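Side-chain contacts in putative capsular polysaccharide biosynthesis protein (Streptococcus pneumoniae serotype 4, PDB 6EWJ), which probably acts as a pyridoxal-phosphate-dependent sugar aminotransferase in the biosynthesis of pneumococcal teichoic acid: residues A[18-23]-A[278-283]; A[132-137]-A[142-147]. All blocks are in the same frame, centred on the assembly; numbering follows the deposited sequence.

Contact 1 (A[18-23]-A[278-283]); sequences DITEAE and LDRYPS
R280 reaches from helix 268-299 to the start of helix 21-31 and sets its guanidinium between D18 and E23. R280 NH2 donates to D18 OD1 at 2.9 Å and 169°, a salt bridge in which the nitrogen comes from above the carboxylate plane. R280 NH1 holds two acceptors, D18 O at 3.0 Å and E23 OE2 at 2.9 Å. The second is also a salt bridge, received on the syn side of a carboxylate turned 87° from the guanidinium. All three acceptors lie near the guanidinium plane, so together they fix its rotation, while T20 CG2 sits over the centre of one face, 3.3 Å above it.

Further out, a bend at chi3 (71°) turns the end of R280 into this site. The other E23 oxygen, OE1, accepts from T20 N at 2.8 Å and from T20 OG1 at 2.6 Å, so E23 is anchored on both oxygens. Outside the segments, D18 OD2 bonds to T387 OG1, and E23 OE2 also accepts from Q277 NE2.

T20, at the N-cap, and E23 form a capping box at the first turn of helix 21-31, and the D18-R280-E23 salt-bridge network ties that helix start to the long helix 268-299.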
loop_
_atom_site.group_PDB
_atom_site.type_symbol
_atom_site.label_atom_id
_atom_site.label_comp_id
_atom_site.label_asym_id
_atom_site.label_seq_id
_atom_site.Cartn_x
_atom_site.Cartn_y
_atom_site.Cartn_z
ATOM N N ASP A 18 -4.723 16.205 -15.088
ATOM C CA ASP A 18 -5.758 17.197 -15.335
ATOM C C ASP A 18 -6.521 17.417 -14.028
ATOM O O ASP A 18 -7.476 16.700 -13.736
ATOM C CB ASP A 18 -6.706 16.715 -16.445
ATOM C CG ASP A 18 -7.637 17.828 -16.963
ATOM O OD1 ASP A 18 -7.951 18.780 -16.190
ATOM O OD2 ASP A 18 -8.066 17.724 -18.136
ATOM N N ILE A 19 -6.025 18.343 -13.222
ATOM C CA ILE A 19 -6.596 18.645 -11.914
ATOM C C ILE A 19 -7.082 20.081 -11.959
ATOM O O ILE A 19 -6.344 20.965 -12.393
ATOM C CB ILE A 19 -5.538 18.499 -10.789
ATOM C CG1 ILE A 19 -4.822 17.130 -10.844
ATOM C CG2 ILE A 19 -6.156 18.766 -9.428
ATOM C CD1 ILE A 19 -5.718 15.915 -10.639
ATOM N N THR A 20 -8.315 20.318 -11.489
ATOM C CA THR A 20 -8.910 21.653 -11.472
ATOM C C THR A 20 -9.131 22.089 -10.024
ATOM O O THR A 20 -8.944 21.305 -9.081
ATOM C CB THR A 20 -10.264 21.691 -12.211
ATOM O OG1 THR A 20 -11.229 20.906 -11.496
ATOM C CG2 THR A 20 -10.127 21.191 -13.647
ATOM N N GLU A 21 -9.592 23.320 -9.852
ATOM C CA GLU A 21 -9.926 23.804 -8.510
ATOM C C GLU A 21 -10.966 22.961 -7.746
ATOM O O GLU A 21 -10.964 22.974 -6.519
ATOM C CB GLU A 21 -10.345 25.290 -8.549
ATOM C CG GLU A 21 -9.201 26.245 -8.924
ATOM C CD GLU A 21 -8.044 26.266 -7.933
ATOM O OE1 GLU A 21 -8.286 26.172 -6.697
ATOM O OE2 GLU A 21 -6.880 26.327 -8.395
ATOM N N ALA A 22 -11.872 22.282 -8.453
ATOM C CA ALA A 22 -12.885 21.445 -7.794
ATOM C C ALA A 22 -12.226 20.300 -7.016
ATOM O O ALA A 22 -12.621 20.007 -5.911
ATOM C CB ALA A 22 -13.900 20.905 -8.789
ATOM N N GLU A 23 -11.225 19.657 -7.610
ATOM C CA GLU A 23 -10.464 18.634 -6.907
ATOM C C GLU A 23 -9.821 19.222 -5.667
ATOM O O GLU A 23 -9.857 18.620 -4.606
ATOM C CB GLU A 23 -9.358 18.018 -7.783
ATOM C CG GLU A 23 -9.846 16.954 -8.791
ATOM C CD GLU A 23 -10.332 17.540 -10.124
ATOM O OE1 GLU A 23 -10.353 18.783 -10.276
ATOM O OE2 GLU A 23 -10.640 16.743 -11.037
ATOM N N LEU A 278 -14.865 11.687 -11.078
ATOM C CA LEU A 278 -16.004 10.922 -11.522
ATOM C C LEU A 278 -17.123 11.852 -12.059
ATOM O O LEU A 278 -17.682 11.557 -13.088
ATOM C CB LEU A 278 -16.497 9.942 -10.453
ATOM C CG LEU A 278 -17.519 8.926 -10.997
ATOM C CD1 LEU A 278 -16.943 8.012 -12.073
ATOM C CD2 LEU A 278 -18.057 8.110 -9.830
ATOM N N ASP A 279 -17.358 13.001 -11.425
ATOM C CA ASP A 279 -18.296 14.032 -11.972
ATOM C C ASP A 279 -17.815 14.530 -13.334
ATOM O O ASP A 279 -18.570 14.645 -14.295
ATOM C CB ASP A 279 -18.358 15.252 -11.064
ATOM C CG ASP A 279 -19.011 14.971 -9.738
ATOM O OD1 ASP A 279 -19.611 13.901 -9.551
ATOM O OD2 ASP A 279 -18.903 15.828 -8.866
ATOM N N ARG A 280 -16.507 14.789 -13.389
ATOM C CA ARG A 280 -15.854 15.259 -14.613
ATOM C C ARG A 280 -15.722 14.223 -15.720
ATOM O O ARG A 280 -15.489 14.606 -16.856
ATOM C CB ARG A 280 -14.449 15.809 -14.272
ATOM C CG ARG A 280 -14.520 17.085 -13.448
ATOM C CD ARG A 280 -13.137 17.573 -13.123
ATOM N NE ARG A 280 -12.529 18.070 -14.339
ATOM C CZ ARG A 280 -11.236 18.061 -14.622
ATOM N NH1 ARG A 280 -10.326 17.552 -13.787
ATOM N NH2 ARG A 280 -10.844 18.562 -15.794
ATOM N N TYR A 281 -15.880 12.940 -15.399
ATOM C CA TYR A 281 -15.460 11.857 -16.289
ATOM C C TYR A 281 -16.166 11.753 -17.671
ATOM O O TYR A 281 -15.471 11.619 -18.662
ATOM C CB TYR A 281 -15.454 10.499 -15.579
ATOM C CG TYR A 281 -14.468 9.498 -16.208
ATOM C CD1 TYR A 281 -13.151 9.841 -16.409
ATOM C CD2 TYR A 281 -14.875 8.207 -16.517
ATOM C CE1 TYR A 281 -12.270 8.945 -17.001
ATOM C CE2 TYR A 281 -14.032 7.304 -17.091
ATOM C CZ TYR A 281 -12.712 7.662 -17.319
ATOM O OH TYR A 281 -11.866 6.769 -17.872
ATOM N N PRO A 282 -17.528 11.849 -17.730
ATOM C CA PRO A 282 -18.198 12.011 -19.034
ATOM C C PRO A 282 -17.542 13.068 -19.930
ATOM O O PRO A 282 -17.170 12.720 -21.054
ATOM C CB PRO A 282 -19.643 12.400 -18.645
ATOM C CG PRO A 282 -19.837 11.757 -17.317
ATOM C CD PRO A 282 -18.503 11.848 -16.623
ATOM N N SER A 283 -17.283 14.287 -19.436
ATOM C CA SER A 283 -16.615 15.331 -20.257
ATOM C C SER A 283 -15.167 14.978 -20.675
ATOM O O SER A 283 -14.718 15.281 -21.798
ATOM C CB SER A 283 -16.609 16.694 -19.564
ATOM O OG SER A 283 -15.727 16.687 -18.472
#

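Contact 2 (A[132-137]-A[142-147])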
loop_
_atom_site.group_PDB
_atom_site.type_symbol
_atom_site.label_atom_id
_atom_site.label_comp_id
_atom_site.label_asym_id
_atom_site.label_seq_id
_atom_site.Cartn_x
_atom_site.Cartn_y
_atom_site.Cartn_z
ATOM N N ILE A 132 -7.377 -16.440 -15.439
ATOM C CA ILE A 132 -6.910 -15.810 -16.649
ATOM C C ILE A 132 -7.012 -14.308 -16.403
ATOM O O ILE A 132 -8.066 -13.814 -15.945
ATOM C CB ILE A 132 -7.751 -16.200 -17.879
ATOM C CG1 ILE A 132 -7.643 -17.691 -18.130
ATOM C CG2 ILE A 132 -7.259 -15.440 -19.120
ATOM C CD1 ILE A 132 -8.683 -18.271 -19.058
ATOM N N ILE A 133 -5.932 -13.588 -16.725
ATOM C CA ILE A 133 -5.893 -12.118 -16.651
ATOM C C ILE A 133 -5.734 -11.458 -18.054
ATOM O O ILE A 133 -4.612 -11.141 -18.462
ATOM C CB ILE A 133 -4.762 -11.600 -15.680
ATOM C CG1 ILE A 133 -4.803 -12.341 -14.332
ATOM C CG2 ILE A 133 -4.898 -10.075 -15.456
ATOM C CD1 ILE A 133 -3.725 -11.910 -13.320
ATOM N N PRO A 134 -6.845 -11.224 -18.783
ATOM C CA PRO A 134 -6.764 -10.357 -19.944
ATOM C C PRO A 134 -6.437 -8.908 -19.550
ATOM O O PRO A 134 -6.866 -8.461 -18.463
ATOM C CB PRO A 134 -8.201 -10.411 -20.525
ATOM C CG PRO A 134 -8.930 -11.486 -19.773
ATOM C CD PRO A 134 -8.250 -11.509 -18.426
ATOM N N VAL A 135 -5.754 -8.189 -20.434
ATOM C CA VAL A 135 -5.537 -6.773 -20.263
ATOM C C VAL A 135 -6.305 -5.966 -21.296
ATOM O O VAL A 135 -6.261 -6.264 -22.512
ATOM C CB VAL A 135 -4.035 -6.400 -20.298
ATOM C CG1 VAL A 135 -3.367 -6.746 -21.607
ATOM C CG2 VAL A 135 -3.814 -4.927 -20.038
ATOM N N GLU A 136 -6.978 -4.933 -20.829
ATOM C CA GLU A 136 -7.823 -4.138 -21.672
ATOM C C GLU A 136 -6.945 -2.982 -22.179
ATOM O O GLU A 136 -7.060 -1.826 -21.791
ATOM C CB GLU A 136 -9.083 -3.658 -20.951
ATOM C CG GLU A 136 -9.708 -4.617 -19.964
ATOM C CD GLU A 136 -10.224 -5.930 -20.532
ATOM O OE1 GLU A 136 -10.163 -6.196 -21.759
ATOM O OE2 GLU A 136 -10.685 -6.740 -19.682
ATOM N N LEU A 137 -6.029 -3.335 -23.080
ATOM C CA LEU A 137 -4.971 -2.420 -23.472
ATOM C C LEU A 137 -5.515 -1.156 -24.108
ATOM O O LEU A 137 -6.337 -1.230 -25.046
ATOM C CB LEU A 137 -4.016 -3.075 -24.450
ATOM C CG LEU A 137 -2.775 -2.247 -24.772
ATOM C CD1 LEU A 137 -1.781 -2.248 -23.611
ATOM C CD2 LEU A 137 -2.095 -2.850 -26.004
ATOM N N CYS A 142 -11.166 -6.811 -24.206
ATOM C CA CYS A 142 -11.018 -8.089 -24.907
ATOM C C CYS A 142 -12.333 -8.802 -25.365
ATOM O O CYS A 142 -13.439 -8.433 -24.990
ATOM C CB CYS A 142 -10.208 -9.050 -24.062
ATOM S SG CYS A 142 -8.488 -8.447 -23.846
ATOM N N ASP A 143 -12.165 -9.848 -26.154
ATOM C CA ASP A 143 -13.274 -10.654 -26.721
ATOM C C ASP A 143 -13.801 -11.571 -25.617
ATOM O O ASP A 143 -13.419 -12.744 -25.519
ATOM C CB ASP A 143 -12.664 -11.449 -27.910
ATOM C CG ASP A 143 -13.651 -12.227 -28.717
ATOM O OD1 ASP A 143 -14.865 -12.202 -28.459
ATOM O OD2 ASP A 143 -13.141 -12.955 -29.617
ATOM N N TYR A 144 -14.641 -11.014 -24.740
ATOM C CA TYR A 144 -15.133 -11.780 -23.581
ATOM C C TYR A 144 -16.025 -12.959 -23.967
ATOM O O TYR A 144 -15.961 -13.987 -23.312
ATOM C CB TYR A 144 -15.718 -10.882 -22.488
ATOM C CG TYR A 144 -14.625 -10.364 -21.600
ATOM C CD1 TYR A 144 -13.941 -9.198 -21.916
ATOM C CD2 TYR A 144 -14.207 -11.102 -20.479
ATOM C CE1 TYR A 144 -12.911 -8.730 -21.106
ATOM C CE2 TYR A 144 -13.167 -10.657 -19.675
ATOM C CZ TYR A 144 -12.532 -9.473 -19.991
ATOM O OH TYR A 144 -11.490 -9.031 -19.223
ATOM N N ASP A 145 -16.806 -12.859 -25.043
ATOM C CA ASP A 145 -17.556 -14.011 -25.482
ATOM C C ASP A 145 -16.641 -15.199 -25.743
ATOM O O ASP A 145 -16.961 -16.304 -25.337
ATOM C CB ASP A 145 -18.405 -13.721 -26.733
ATOM C CG ASP A 145 -19.594 -12.783 -26.433
ATOM O OD1 ASP A 145 -19.862 -12.469 -25.266
ATOM O OD2 ASP A 145 -20.245 -12.367 -27.417
ATOM N N ARG A 146 -15.525 -14.967 -26.413
ATOM C CA ARG A 146 -14.569 -16.042 -26.671
ATOM C C ARG A 146 -13.885 -16.523 -25.382
ATOM O O ARG A 146 -13.813 -17.719 -25.113
ATOM C CB ARG A 146 -13.517 -15.593 -27.666
ATOM C CG ARG A 146 -12.516 -16.671 -28.046
ATOM C CD ARG A 146 -13.184 -17.900 -28.686
ATOM N NE ARG A 146 -12.241 -19.016 -28.787
ATOM C CZ ARG A 146 -11.292 -19.150 -29.708
ATOM N NH1 ARG A 146 -11.106 -18.236 -30.651
ATOM N NH2 ARG A 146 -10.498 -20.219 -29.665
ATOM N N LEU A 147 -13.427 -15.591 -24.570
ATOM C CA LEU A 147 -12.813 -15.967 -23.258
ATOM C C LEU A 147 -13.716 -16.865 -22.401
ATOM O O LEU A 147 -13.276 -17.897 -21.928
ATOM C CB LEU A 147 -12.432 -14.717 -22.474
ATOM C CG LEU A 147 -11.151 -14.067 -22.954
ATOM C CD1 LEU A 147 -11.044 -12.587 -22.564
ATOM C CD2 LEU A 147 -9.977 -14.874 -22.351
#
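E136 meets C142 and Y144 through its two carboxylate oxygens. E136 OE1 accepts from C142 N at 2.7 Å, an N-H...O angle of 162°, met nearly along the C-O axis. Y144 OH donates to E136 OE2 at 2.5 Å, a very short bond. E136 OE2 lies at the edge of the Y144 ring, near its plane, with carboxylate and ring planes 43° apart. Bending at chi2 (-63°) turns the acid toward both donors. S175 OG on strand 172-177 also bonds to E136 OE2, so OE2 has two partners and OE1 is held by C142 N.

The apolar contacts centre on P134. Its CG lies 3.7 Å from L147 CD1 and 4.1 Å from Y144 CZ, while CB packs against C142 SG at 3.9 Å. L147 CD1 also stands over the centre of one face of the Y144 ring, about 4.0 Å above its plane, so this methyl group touches both proline and tyrosine. Farther along, I132 CG2 reaches L147 CD2 at 4.3 Å, a looser contact.

Every touching residue is buried. The pairing folds the chain leaving strand 129-132 back against the start of helix 144-153, with the V135 side chain near those of H179 and Y351, which bind pyridoxal 5'-phosphate in another structure of this protein. This is the first half of a beta-alpha-beta crossover from strand 129-132 to its parallel neighbour 172-177, in the mixed seven-stranded sheet of the large domain of a PLP-dependent aminotransferase.

In the fold
Contact 2 is nested along the chain inside the loop closed by contact 1, yet the two do not touch: their centres are 29 Å apart, their nearest atoms about 11 Å, and they lie on opposite sides of the chain's centre. Contact 1 is a surface contact about 20 Å from that centre, contact 2 a buried one about 12 Å from it. No cofactor is bound to this chain. Contact 2 lies beside the cofactor-binding residues, its V135 side chain about 5 Å from that of H179, whereas contact 1 is farther off, its I19 side chain about 11 Å from that of K205, the predicted cofactor-attachment lysine.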